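Local coordinates for polyguluronate lyase (Corynebacterium sp., PDB 1UAI), which probably cleaves the polyguluronate blocks of alginate as a lyase with a jellyroll beta-sandwich fold, at residues A58-V63 and S201-C206; K110-G115 and V127-G132; S68-S73 and Y195-C200; L20-S25 and F39-W44. All blocks are in the same frame, centred on the assembly; numbering follows the deposited sequence.

Contact 1: residues A58-V63 and S201-C206; sequences AAVNGV and SNSSPC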
loop_
_atom_site.group_PDB
_atom_site.type_symbol
_atom_site.label_atom_id
_atom_site.label_comp_id
_atom_site.label_asym_id
_atom_site.label_seq_id
_atom_site.Cartn_x
_atom_site.Cartn_y
_atom_site.Cartn_z
ATOM N N ALA A 58 9.596 -3.262 3.673
ATOM C CA ALA A 58 10.491 -2.311 3.024
ATOM C C ALA A 58 11.330 -1.634 4.103
ATOM O O ALA A 58 10.802 -0.938 4.975
ATOM C CB ALA A 58 9.697 -1.273 2.237
ATOM N N ALA A 59 12.641 -1.857 4.041
ATOM C CA ALA A 59 13.581 -1.291 5.005
ATOM C C ALA A 59 14.021 0.107 4.592
ATOM O O ALA A 59 13.948 0.469 3.421
ATOM C CB ALA A 59 14.791 -2.205 5.149
ATOM N N VAL A 60 14.502 0.884 5.557
ATOM C CA VAL A 60 14.914 2.257 5.290
ATOM C C VAL A 60 16.043 2.409 4.275
ATOM O O VAL A 60 16.200 3.475 3.679
ATOM C CB VAL A 60 15.315 2.985 6.598
ATOM C CG1 VAL A 60 14.154 2.942 7.583
ATOM C CG2 VAL A 60 16.563 2.352 7.203
ATOM N N ASN A 61 16.820 1.348 4.075
ATOM C CA ASN A 61 17.928 1.383 3.122
ATOM C C ASN A 61 17.503 0.771 1.790
ATOM O O ASN A 61 18.337 0.489 0.930
ATOM C CB ASN A 61 19.129 0.616 3.684
ATOM C CG ASN A 61 18.861 -0.870 3.811
ATOM O OD1 ASN A 61 17.710 -1.303 3.849
ATOM N ND2 ASN A 61 19.925 -1.661 3.887
ATOM N N GLY A 62 16.199 0.578 1.621
ATOM C CA GLY A 62 15.691 -0.011 0.396
ATOM C C GLY A 62 15.930 0.824 -0.845
ATOM O O GLY A 62 16.147 2.037 -0.772
ATOM N N VAL A 63 15.890 0.161 -1.994
ATOM C CA VAL A 63 16.088 0.825 -3.269
ATOM C C VAL A 63 14.897 1.738 -3.542
ATOM O O VAL A 63 13.744 1.359 -3.317
ATOM C CB VAL A 63 16.219 -0.210 -4.411
ATOM C CG1 VAL A 63 16.338 0.495 -5.754
ATOM C CG2 VAL A 63 17.433 -1.094 -4.166
ATOM N N SER A 201 18.356 8.921 5.507
ATOM C CA SER A 201 18.608 10.326 5.805
ATOM C C SER A 201 17.879 10.752 7.077
ATOM O O SER A 201 18.313 11.680 7.760
ATOM C CB SER A 201 18.160 11.220 4.644
ATOM O OG SER A 201 16.752 11.391 4.632
ATOM N N ASN A 202 16.776 10.081 7.404
ATOM C CA ASN A 202 16.020 10.443 8.600
ATOM C C ASN A 202 15.698 9.300 9.557
ATOM O O ASN A 202 14.859 9.447 10.448
ATOM C CB ASN A 202 14.727 11.182 8.224
ATOM C CG ASN A 202 13.906 10.449 7.179
ATOM O OD1 ASN A 202 13.973 9.225 7.058
ATOM N ND2 ASN A 202 13.105 11.200 6.428
ATOM N N SER A 203 16.370 8.166 9.379
ATOM C CA SER A 203 16.174 7.013 10.248
ATOM C C SER A 203 17.472 6.226 10.338
ATOM O O SER A 203 18.133 5.986 9.329
ATOM C CB SER A 203 15.064 6.102 9.715
ATOM O OG SER A 203 14.926 4.945 10.528
ATOM N N SER A 204 17.837 5.835 11.551
ATOM C CA SER A 204 19.049 5.060 11.780
ATOM C C SER A 204 18.672 3.884 12.669
ATOM O O SER A 204 17.736 3.976 13.461
ATOM C CB SER A 204 20.115 5.928 12.459
ATOM O OG SER A 204 19.611 6.525 13.639
ATOM N N PRO A 205 19.394 2.758 12.554
ATOM C CA PRO A 205 20.526 2.535 11.652
ATOM C C PRO A 205 20.129 2.343 10.192
ATOM O O PRO A 205 18.982 2.015 9.879
ATOM C CB PRO A 205 21.170 1.282 12.229
ATOM C CG PRO A 205 19.978 0.502 12.675
ATOM C CD PRO A 205 19.133 1.556 13.367
ATOM N N CYS A 206 21.089 2.550 9.298
ATOM C CA CYS A 206 20.847 2.370 7.875
ATOM C C CYS A 206 21.055 0.882 7.634
ATOM O O CYS A 206 22.118 0.441 7.187
ATOM C CB CYS A 206 21.841 3.198 7.073
ATOM S SG CYS A 206 21.500 3.218 5.290
#

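Contact 2: residues K110-G115 and V127-G132; sequences KPHLVG and VFRLEG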
loop_
_atom_site.group_PDB
_atom_site.type_symbol
_atom_site.label_atom_id
_atom_site.label_comp_id
_atom_site.label_asym_id
_atom_site.label_seq_id
_atom_site.Cartn_x
_atom_site.Cartn_y
_atom_site.Cartn_z
ATOM N N LYS A 110 11.613 7.637 12.890
ATOM C CA LYS A 110 10.483 8.204 12.156
ATOM C C LYS A 110 9.601 6.998 11.843
ATOM O O LYS A 110 9.637 6.454 10.738
ATOM C CB LYS A 110 10.992 8.859 10.868
ATOM C CG LYS A 110 9.965 9.668 10.093
ATOM C CD LYS A 110 10.612 10.349 8.892
ATOM C CE LYS A 110 9.648 11.284 8.178
ATOM N NZ LYS A 110 8.484 10.562 7.594
ATOM N N PRO A 111 8.797 6.557 12.826
ATOM C CA PRO A 111 7.905 5.400 12.692
ATOM C C PRO A 111 6.676 5.655 11.829
ATOM O O PRO A 111 5.541 5.552 12.302
ATOM C CB PRO A 111 7.549 5.095 14.140
ATOM C CG PRO A 111 7.422 6.470 14.719
ATOM C CD PRO A 111 8.620 7.207 14.141
ATOM N N HIS A 112 6.914 5.956 10.554
ATOM C CA HIS A 112 5.851 6.275 9.608
ATOM C C HIS A 112 5.755 5.231 8.499
ATOM O O HIS A 112 6.756 4.879 7.874
ATOM C CB HIS A 112 6.113 7.653 9.000
ATOM C CG HIS A 112 6.197 8.760 10.008
ATOM N ND1 HIS A 112 6.488 10.059 9.652
ATOM C CD2 HIS A 112 6.016 8.769 11.350
ATOM C CE1 HIS A 112 6.483 10.821 10.732
ATOM N NE2 HIS A 112 6.198 10.063 11.775
ATOM N N LEU A 113 4.535 4.774 8.227
ATOM C CA LEU A 113 4.314 3.731 7.234
ATOM C C LEU A 113 2.943 3.859 6.569
ATOM O O LEU A 113 1.934 4.047 7.248
ATOM C CB LEU A 113 4.444 2.377 7.938
ATOM C CG LEU A 113 4.180 1.071 7.192
ATOM C CD1 LEU A 113 5.097 0.950 5.987
ATOM C CD2 LEU A 113 4.395 -0.090 8.150
ATOM N N VAL A 114 2.914 3.750 5.243
ATOM C CA VAL A 114 1.671 3.852 4.476
ATOM C C VAL A 114 1.248 2.453 4.005
ATOM O O VAL A 114 2.052 1.716 3.426
ATOM C CB VAL A 114 1.868 4.806 3.272
ATOM C CG1 VAL A 114 0.687 4.727 2.324
ATOM C CG2 VAL A 114 2.041 6.230 3.782
ATOM N N GLY A 115 -0.014 2.095 4.250
ATOM C CA GLY A 115 -0.494 0.766 3.896
ATOM C C GLY A 115 -1.499 0.612 2.767
ATOM O O GLY A 115 -1.780 -0.509 2.343
ATOM N N VAL A 127 -4.269 8.418 1.632
ATOM C CA VAL A 127 -3.700 7.135 2.020
ATOM C C VAL A 127 -3.943 6.829 3.496
ATOM O O VAL A 127 -4.301 7.715 4.276
ATOM C CB VAL A 127 -2.152 7.112 1.778
ATOM C CG1 VAL A 127 -1.806 7.802 0.470
ATOM C CG2 VAL A 127 -1.423 7.784 2.933
ATOM N N PHE A 128 -3.765 5.558 3.853
ATOM C CA PHE A 128 -3.870 5.105 5.239
ATOM C C PHE A 128 -2.421 5.172 5.711
ATOM O O PHE A 128 -1.559 4.433 5.220
ATOM C CB PHE A 128 -4.390 3.668 5.311
ATOM C CG PHE A 128 -5.889 3.551 5.209
ATOM C CD1 PHE A 128 -6.647 3.191 6.322
ATOM C CD2 PHE A 128 -6.544 3.784 4.003
ATOM C CE1 PHE A 128 -8.034 3.065 6.236
ATOM C CE2 PHE A 128 -7.931 3.661 3.906
ATOM C CZ PHE A 128 -8.674 3.301 5.025
ATOM N N ARG A 129 -2.164 6.066 6.659
ATOM C CA ARG A 129 -0.821 6.312 7.159
ATOM C C ARG A 129 -0.697 6.136 8.667
ATOM O O ARG A 129 -1.397 6.797 9.438
ATOM C CB ARG A 129 -0.418 7.740 6.774
ATOM C CG ARG A 129 0.955 8.185 7.251
ATOM C CD ARG A 129 1.183 9.669 6.965
ATOM N NE ARG A 129 2.519 10.091 7.377
ATOM C CZ ARG A 129 3.540 10.277 6.547
ATOM N NH1 ARG A 129 3.390 10.094 5.243
ATOM N NH2 ARG A 129 4.730 10.618 7.028
ATOM N N LEU A 130 0.200 5.250 9.085
ATOM C CA LEU A 130 0.425 5.021 10.505
ATOM C C LEU A 130 1.698 5.722 10.963
ATOM O O LEU A 130 2.740 5.632 10.307
ATOM C CB LEU A 130 0.556 3.523 10.809
ATOM C CG LEU A 130 0.843 3.160 12.274
ATOM C CD1 LEU A 130 -0.345 3.564 13.141
ATOM C CD2 LEU A 130 1.112 1.668 12.406
ATOM N N GLU A 131 1.594 6.438 12.079
ATOM C CA GLU A 131 2.733 7.113 12.694
ATOM C C GLU A 131 2.680 6.684 14.159
ATOM O O GLU A 131 1.856 7.179 14.926
ATOM C CB GLU A 131 2.610 8.638 12.579
ATOM C CG GLU A 131 2.487 9.131 11.146
ATOM C CD GLU A 131 2.683 10.631 11.004
ATOM O OE1 GLU A 131 2.538 11.363 12.006
ATOM O OE2 GLU A 131 2.976 11.086 9.877
ATOM N N GLY A 132 3.541 5.742 14.540
ATOM C CA GLY A 132 3.539 5.252 15.909
ATOM C C GLY A 132 2.270 4.452 16.147
ATOM O O GLY A 132 2.093 3.378 15.571
HETATM O O HOH W 1 6.905 12.093 5.845
#

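Contact 3: residues S68-S73 and Y195-C200; sequences SGYPRS and YTQANC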
loop_
_atom_site.group_PDB
_atom_site.type_symbol
_atom_site.label_atom_id
_atom_site.label_comp_id
_atom_site.label_asym_id
_atom_site.label_seq_id
_atom_site.Cartn_x
_atom_site.Cartn_y
_atom_site.Cartn_z
ATOM N N SER A 68 16.730 8.674 -4.426
ATOM C CA SER A 68 16.164 9.622 -3.480
ATOM C C SER A 68 14.671 9.349 -3.363
ATOM O O SER A 68 13.976 9.206 -4.369
ATOM C CB SER A 68 16.397 11.055 -3.962
ATOM O OG SER A 68 15.796 11.269 -5.226
ATOM N N GLY A 69 14.183 9.269 -2.132
ATOM C CA GLY A 69 12.774 9.000 -1.919
ATOM C C GLY A 69 12.589 7.929 -0.866
ATOM O O GLY A 69 13.520 7.622 -0.122
ATOM N N TYR A 70 11.390 7.360 -0.804
ATOM C CA TYR A 70 11.082 6.321 0.172
ATOM C C TYR A 70 10.885 4.958 -0.486
ATOM O O TYR A 70 10.310 4.855 -1.574
ATOM C CB TYR A 70 9.842 6.713 0.980
ATOM C CG TYR A 70 10.083 7.881 1.915
ATOM C CD1 TYR A 70 11.208 7.915 2.736
ATOM C CD2 TYR A 70 9.173 8.935 2.004
ATOM C CE1 TYR A 70 11.425 8.966 3.622
ATOM C CE2 TYR A 70 9.380 9.993 2.895
ATOM C CZ TYR A 70 10.510 9.999 3.700
ATOM O OH TYR A 70 10.732 11.025 4.593
ATOM N N PRO A 71 11.359 3.891 0.175
ATOM C CA PRO A 71 11.265 2.511 -0.308
ATOM C C PRO A 71 9.898 1.873 -0.096
ATOM O O PRO A 71 9.153 2.251 0.811
ATOM C CB PRO A 71 12.355 1.807 0.485
ATOM C CG PRO A 71 12.238 2.469 1.818
ATOM C CD PRO A 71 12.080 3.944 1.461
ATOM N N ARG A 72 9.585 0.883 -0.924
ATOM C CA ARG A 72 8.300 0.214 -0.821
ATOM C C ARG A 72 8.312 -1.209 -1.349
ATOM O O ARG A 72 9.179 -1.598 -2.128
ATOM C CB ARG A 72 7.253 0.989 -1.628
ATOM C CG ARG A 72 7.310 0.705 -3.134
ATOM C CD ARG A 72 6.418 1.648 -3.913
ATOM N NE ARG A 72 7.030 2.962 -4.084
ATOM C CZ ARG A 72 6.366 4.111 -4.006
ATOM N NH1 ARG A 72 5.065 4.114 -3.745
ATOM N NH2 ARG A 72 6.998 5.256 -4.218
ATOM N N SER A 73 7.333 -1.974 -0.879
ATOM C CA SER A 73 7.044 -3.321 -1.362
ATOM C C SER A 73 5.543 -3.097 -1.419
ATOM O O SER A 73 4.852 -3.181 -0.403
ATOM C CB SER A 73 7.373 -4.418 -0.362
ATOM O OG SER A 73 7.059 -5.662 -0.969
ATOM N N TYR A 195 4.654 0.970 2.242
ATOM C CA TYR A 195 5.384 2.105 1.685
ATOM C C TYR A 195 5.964 2.816 2.907
ATOM O O TYR A 195 5.294 3.605 3.572
ATOM C CB TYR A 195 4.414 2.990 0.898
ATOM C CG TYR A 195 5.018 4.186 0.200
ATOM C CD1 TYR A 195 6.374 4.237 -0.128
ATOM C CD2 TYR A 195 4.210 5.258 -0.174
ATOM C CE1 TYR A 195 6.906 5.332 -0.813
ATOM C CE2 TYR A 195 4.729 6.350 -0.858
ATOM C CZ TYR A 195 6.075 6.381 -1.174
ATOM O OH TYR A 195 6.584 7.460 -1.862
ATOM N N THR A 196 7.216 2.489 3.211
ATOM C CA THR A 196 7.912 3.013 4.378
ATOM C C THR A 196 8.343 4.462 4.226
ATOM O O THR A 196 9.160 4.794 3.370
ATOM C CB THR A 196 9.112 2.105 4.693
ATOM O OG1 THR A 196 8.627 0.772 4.912
ATOM C CG2 THR A 196 9.861 2.586 5.930
ATOM N N GLN A 197 7.793 5.321 5.080
ATOM C CA GLN A 197 8.077 6.746 5.033
ATOM C C GLN A 197 9.314 7.156 5.821
ATOM O O GLN A 197 9.269 8.050 6.669
ATOM C CB GLN A 197 6.858 7.530 5.519
ATOM C CG GLN A 197 5.570 7.197 4.770
ATOM C CD GLN A 197 5.698 7.382 3.272
ATOM O OE1 GLN A 197 5.656 6.417 2.508
ATOM N NE2 GLN A 197 5.860 8.626 2.843
ATOM N N ALA A 198 10.422 6.488 5.530
ATOM C CA ALA A 198 11.688 6.782 6.176
ATOM C C ALA A 198 12.803 6.157 5.356
ATOM O O ALA A 198 12.611 5.114 4.729
ATOM C CB ALA A 198 11.703 6.222 7.597
ATOM N N ASN A 199 13.952 6.821 5.326
ATOM C CA ASN A 199 15.111 6.295 4.622
ATOM C C ASN A 199 16.331 6.577 5.489
ATOM O O ASN A 199 16.195 7.021 6.630
ATOM C CB ASN A 199 15.255 6.905 3.218
ATOM C CG ASN A 199 15.293 8.412 3.230
ATOM O OD1 ASN A 199 15.891 9.018 4.111
ATOM N ND2 ASN A 199 14.669 9.028 2.232
ATOM N N CYS A 200 17.522 6.321 4.968
ATOM C CA CYS A 200 18.720 6.524 5.768
ATOM C C CYS A 200 19.062 7.970 6.110
ATOM O O CYS A 200 19.945 8.222 6.931
ATOM C CB CYS A 200 19.895 5.809 5.102
ATOM S SG CYS A 200 19.633 4.005 5.147
HETATM O O HOH W 2 9.141 8.148 -2.464
#

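Contact 4: residues L20-S25 and F39-W44; sequences LPIGSS and FATAPW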
loop_
_atom_site.group_PDB
_atom_site.type_symbol
_atom_site.label_atom_id
_atom_site.label_comp_id
_atom_site.label_asym_id
_atom_site.label_seq_id
_atom_site.Cartn_x
_atom_site.Cartn_y
_atom_site.Cartn_z
ATOM N N LEU A 20 9.136 -3.450 -5.675
ATOM C CA LEU A 20 9.929 -3.917 -4.546
ATOM C C LEU A 20 10.973 -2.938 -4.021
ATOM O O LEU A 20 11.237 -1.903 -4.634
ATOM C CB LEU A 20 10.620 -5.220 -4.957
ATOM C CG LEU A 20 9.679 -6.301 -5.495
ATOM C CD1 LEU A 20 10.473 -7.349 -6.256
ATOM C CD2 LEU A 20 8.905 -6.925 -4.343
ATOM N N PRO A 21 11.572 -3.255 -2.860
ATOM C CA PRO A 21 12.599 -2.415 -2.242
ATOM C C PRO A 21 14.010 -2.900 -2.582
ATOM O O PRO A 21 14.982 -2.534 -1.917
ATOM C CB PRO A 21 12.285 -2.534 -0.760
ATOM C CG PRO A 21 11.885 -3.963 -0.643
ATOM C CD PRO A 21 11.017 -4.200 -1.870
ATOM N N ILE A 22 14.104 -3.743 -3.607
ATOM C CA ILE A 22 15.383 -4.264 -4.071
ATOM C C ILE A 22 15.512 -3.924 -5.551
ATOM O O ILE A 22 14.544 -3.496 -6.182
ATOM C CB ILE A 22 15.490 -5.801 -3.886
ATOM C CG1 ILE A 22 14.342 -6.508 -4.612
ATOM C CG2 ILE A 22 15.483 -6.144 -2.403
ATOM C CD1 ILE A 22 14.413 -8.023 -4.537
ATOM N N GLY A 23 16.714 -4.112 -6.091
ATOM C CA GLY A 23 16.967 -3.816 -7.488
ATOM C C GLY A 23 18.280 -3.073 -7.634
ATOM O O GLY A 23 19.001 -2.876 -6.654
ATOM N N SER A 24 18.602 -2.667 -8.857
ATOM C CA SER A 24 19.835 -1.935 -9.097
ATOM C C SER A 24 19.665 -0.496 -8.627
ATOM O O SER A 24 18.549 -0.044 -8.368
ATOM C CB SER A 24 20.204 -1.977 -10.584
ATOM O OG SER A 24 19.138 -1.526 -11.400
ATOM N N SER A 25 20.782 0.216 -8.518
ATOM C CA SER A 25 20.792 1.599 -8.056
ATOM C C SER A 25 19.693 2.486 -8.637
ATOM O O SER A 25 19.616 2.692 -9.847
ATOM C CB SER A 25 22.157 2.228 -8.345
ATOM O OG SER A 25 22.213 3.561 -7.868
ATOM N N PHE A 39 5.679 -15.684 -8.176
ATOM C CA PHE A 39 6.805 -14.886 -7.710
ATOM C C PHE A 39 6.767 -14.617 -6.213
ATOM O O PHE A 39 5.709 -14.343 -5.641
ATOM C CB PHE A 39 6.843 -13.531 -8.422
ATOM C CG PHE A 39 7.918 -12.612 -7.904
ATOM C CD1 PHE A 39 9.254 -12.855 -8.203
ATOM C CD2 PHE A 39 7.602 -11.539 -7.073
ATOM C CE1 PHE A 39 10.263 -12.049 -7.683
ATOM C CE2 PHE A 39 8.605 -10.725 -6.546
ATOM C CZ PHE A 39 9.938 -10.984 -6.852
ATOM N N ALA A 40 7.936 -14.686 -5.592
ATOM C CA ALA A 40 8.083 -14.400 -4.173
ATOM C C ALA A 40 9.537 -14.033 -3.926
ATOM O O ALA A 40 10.433 -14.538 -4.603
ATOM C CB ALA A 40 7.701 -15.612 -3.332
ATOM N N THR A 41 9.769 -13.132 -2.981
ATOM C CA THR A 41 11.124 -12.742 -2.624
ATOM C C THR A 41 11.130 -12.383 -1.142
ATOM O O THR A 41 10.681 -11.311 -0.737
ATOM C CB THR A 41 11.637 -11.558 -3.490
ATOM O OG1 THR A 41 12.982 -11.241 -3.111
ATOM C CG2 THR A 41 10.752 -10.328 -3.330
ATOM N N ALA A 42 11.623 -13.313 -0.333
ATOM C CA ALA A 42 11.677 -13.133 1.112
ATOM C C ALA A 42 12.786 -12.169 1.508
ATOM O O ALA A 42 13.882 -12.208 0.950
ATOM C CB ALA A 42 11.890 -14.482 1.796
ATOM N N PRO A 43 12.527 -11.304 2.501
ATOM C CA PRO A 43 11.291 -11.157 3.280
ATOM C C PRO A 43 10.383 -10.037 2.770
ATOM O O PRO A 43 9.341 -9.762 3.363
ATOM C CB PRO A 43 11.823 -10.830 4.663
ATOM C CG PRO A 43 12.949 -9.885 4.325
ATOM C CD PRO A 43 13.634 -10.576 3.152
ATOM N N TRP A 44 10.773 -9.406 1.667
ATOM C CA TRP A 44 10.042 -8.260 1.127
ATOM C C TRP A 44 8.643 -8.485 0.573
ATOM O O TRP A 44 7.779 -7.619 0.708
ATOM C CB TRP A 44 10.889 -7.585 0.045
ATOM C CG TRP A 44 12.355 -7.644 0.325
ATOM C CD1 TRP A 44 13.306 -8.259 -0.432
ATOM C CD2 TRP A 44 13.035 -7.109 1.468
ATOM N NE1 TRP A 44 14.538 -8.145 0.167
ATOM C CE2 TRP A 44 14.401 -7.443 1.335
ATOM C CE3 TRP A 44 12.622 -6.382 2.593
ATOM C CZ2 TRP A 44 15.359 -7.076 2.287
ATOM C CZ3 TRP A 44 13.575 -6.016 3.540
ATOM C CH2 TRP A 44 14.927 -6.365 3.378
#

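Contact 1: residues A58-V63 and S201-C206
V60 spreads both of its methyl groups against the loop S201-C206. CG1 of V60 lies 3.6 Å from OG of S203, and CG2 of V60 comes equally close, 3.6 Å, to the carbonyl O of P205. These oxygens have polar partners of their own: OG of S203 is hydrogen-bonded to the backbone O of E108 and to the side-chain amide of N210, which also holds O of P205. A beta-branched residue suits the place because its two branches can meet two points of the loop at once. No hydrogen bond crosses the contact. V60 and N61 are the inner residues of a type I beta turn from A59 to G62, closed by a 2.9 Å bond from N of G62 to O of A59, at the point where the chain leaves strand 54-59 of the jellyroll beta-sandwich. Beyond the cis peptide before P205, C206 brings its sulfur to N61, with SG of C206 3.9 Å from CB of N61. With chi1 at -173°, SG is anti to the backbone N of C206, and there it forms the disulfide with C200. The amide of N61 has a separate task, since its ND2 is hydrogen-bonded to OG of S208.

Contact 2: residues K110-G115 and V127-G132
The imidazole of H112 is covered on one face by the carboxylate of E131 and on the other by the aliphatic chain of K110. Carboxylate and ring are almost parallel, 6° apart, with OE2 of E131 over the ring centre, and CG of E131 adds a CH-pi contact 3.9 Å from the centroid of the H112 ring. The guanidinium of R129 has NZ of K110 and ND1 of H112 at its edge, and CD of E131 lies in its plane. All this sits on one face of the beta hairpin formed by strands 112-119 and 124-131, where H112 and E131 are a non-hydrogen-bonded antiparallel pair. E131 suits its place by doing two things: its OE2 accepts a 2.7 Å salt-bridge bond from NE of R129 on the anti side, while OE1 is held by H144. The chain of R129, extended from CG to NE, runs forward along its own strand to reach this carboxylate, two residues on and on the same face. NZ of K110 donates to ND1 of H112 at 2.9 Å, tilted 33° from the ring plane, and also to O of Q197. A water accepts from both NZ of K110 and NH2 of R129; together with the E131 carboxylate it probably eases the closeness of these two cations. On the other face L113 and L130 pack on F103 of the second sheet. Their backbones pair twice, N of L113 to O of L130 at 2.9 Å and N of L130 to O of L113 at 2.8 Å. Further along, CG1 of V114 rests 3.7 Å from CB of V127.

Contact 3: residues S68-S73 and Y195-C200
The amide of N199 donates from ND2 to the carbonyl O of G69, a nearly straight bond of 3.0 Å. The acceptor lies in the amide plane of N199, yet the donor stands well above the carbonyl plane of G69. At the other end of the amide, OD1 of N199 is hydrogen-bonded to OG of S201. The contact leads into the antiparallel pairing of strands 72-79 and 194-196 in the larger sheet of the jellyroll, with R72 and Y195 a non-hydrogen-bonded pair. Their side chains run the same way, and the guanidinium lies flat on the phenol ring, centres 3.8 Å apart and planes at 23°, a cation-pi stack. A bend at chi3 (78°) folds the arginine back over the ring, and its NH1 forms a salt bridge with E74. Both residues share the sheet face carrying V114, turned from the other sheet; in relatives of this family such a face forms the substrate groove, so they probably border it. T196 N bonds only weakly to O of P71. Y70 is broad enough to cover the inverse gamma turn centred on Q197: CA of Q197 makes a CH-pi contact over the face of the Y70 ring, 3.8 Å from its centroid and only 10° off the normal, and N of A198 lies over the same face. The hydroxyl of Y70 bonds to ND2 of N202. A water accepts from N of Y70 at 2.9 Å and lies 2.7 Å from OH of Y195, in the plane of that ring.

Contact 4: residues L20-S25 and F39-W44
F39 opens the contact by placing the far end of its ring against L20, with CZ of F39 3.7 Å from CD1 of L20. Two loops of the jellyroll meet here: L20-S25 follows strand 16-20 of the larger sheet, and F39-W44 runs into strand 45-47, an edge strand of the smaller one. T41 comes next and reaches both neighbours of P21. Its methyl CG2 meets CD2 of L20 tip to tip at 4.0 Å, while OG1, anti to the backbone N at chi1 -179°, lies 3.8 Å from CD1 of I22. A threonine fits because its beta-branch gives a methyl for the buried L20 and a second small branch, OG1, that merely touches I22 on the partly exposed side. After the cis peptide between A42 and P43, W44 supplies the largest surface. Its indole lies between two prolines: CD of P43 sits over the centre of one face, and CG of P21 is 3.5 Å above the other, offset toward the rim. The puckered, apolar proline rings offer CH2 groups to the flat indole, which suits both to van der Waals packing. The backbone O of W44 is taken by OG of S73. The pyrrole side of the indole meets I22, whose CG2 approaches obliquely to 3.4 Å from NE1 of W44.

Overall arrangement
All four contacts are partly buried. Contacts 2 and 3 lie deeper, their centres about 10 and 12 Å from that of the chain, and share a sheet in which V114 and Y195 join neighbouring strands; both mix strand pairing with stacked charged and aromatic groups on the outer face. Contacts 4 and 1, about 15 and 18 Å out, join loops without a hydrogen bond across, by apolar side chains in contact 4 but by methyls on oxygens and a sulfur touch in contact 1, where P205 and C206 are exposed. Contact 3 is the hub: the C200-C206 disulfide and T196-A58 bond tie it to contact 1, K110-Q197 to contact 2, and S73-W44 to contact 4. Contacts 2 and 4 do not touch.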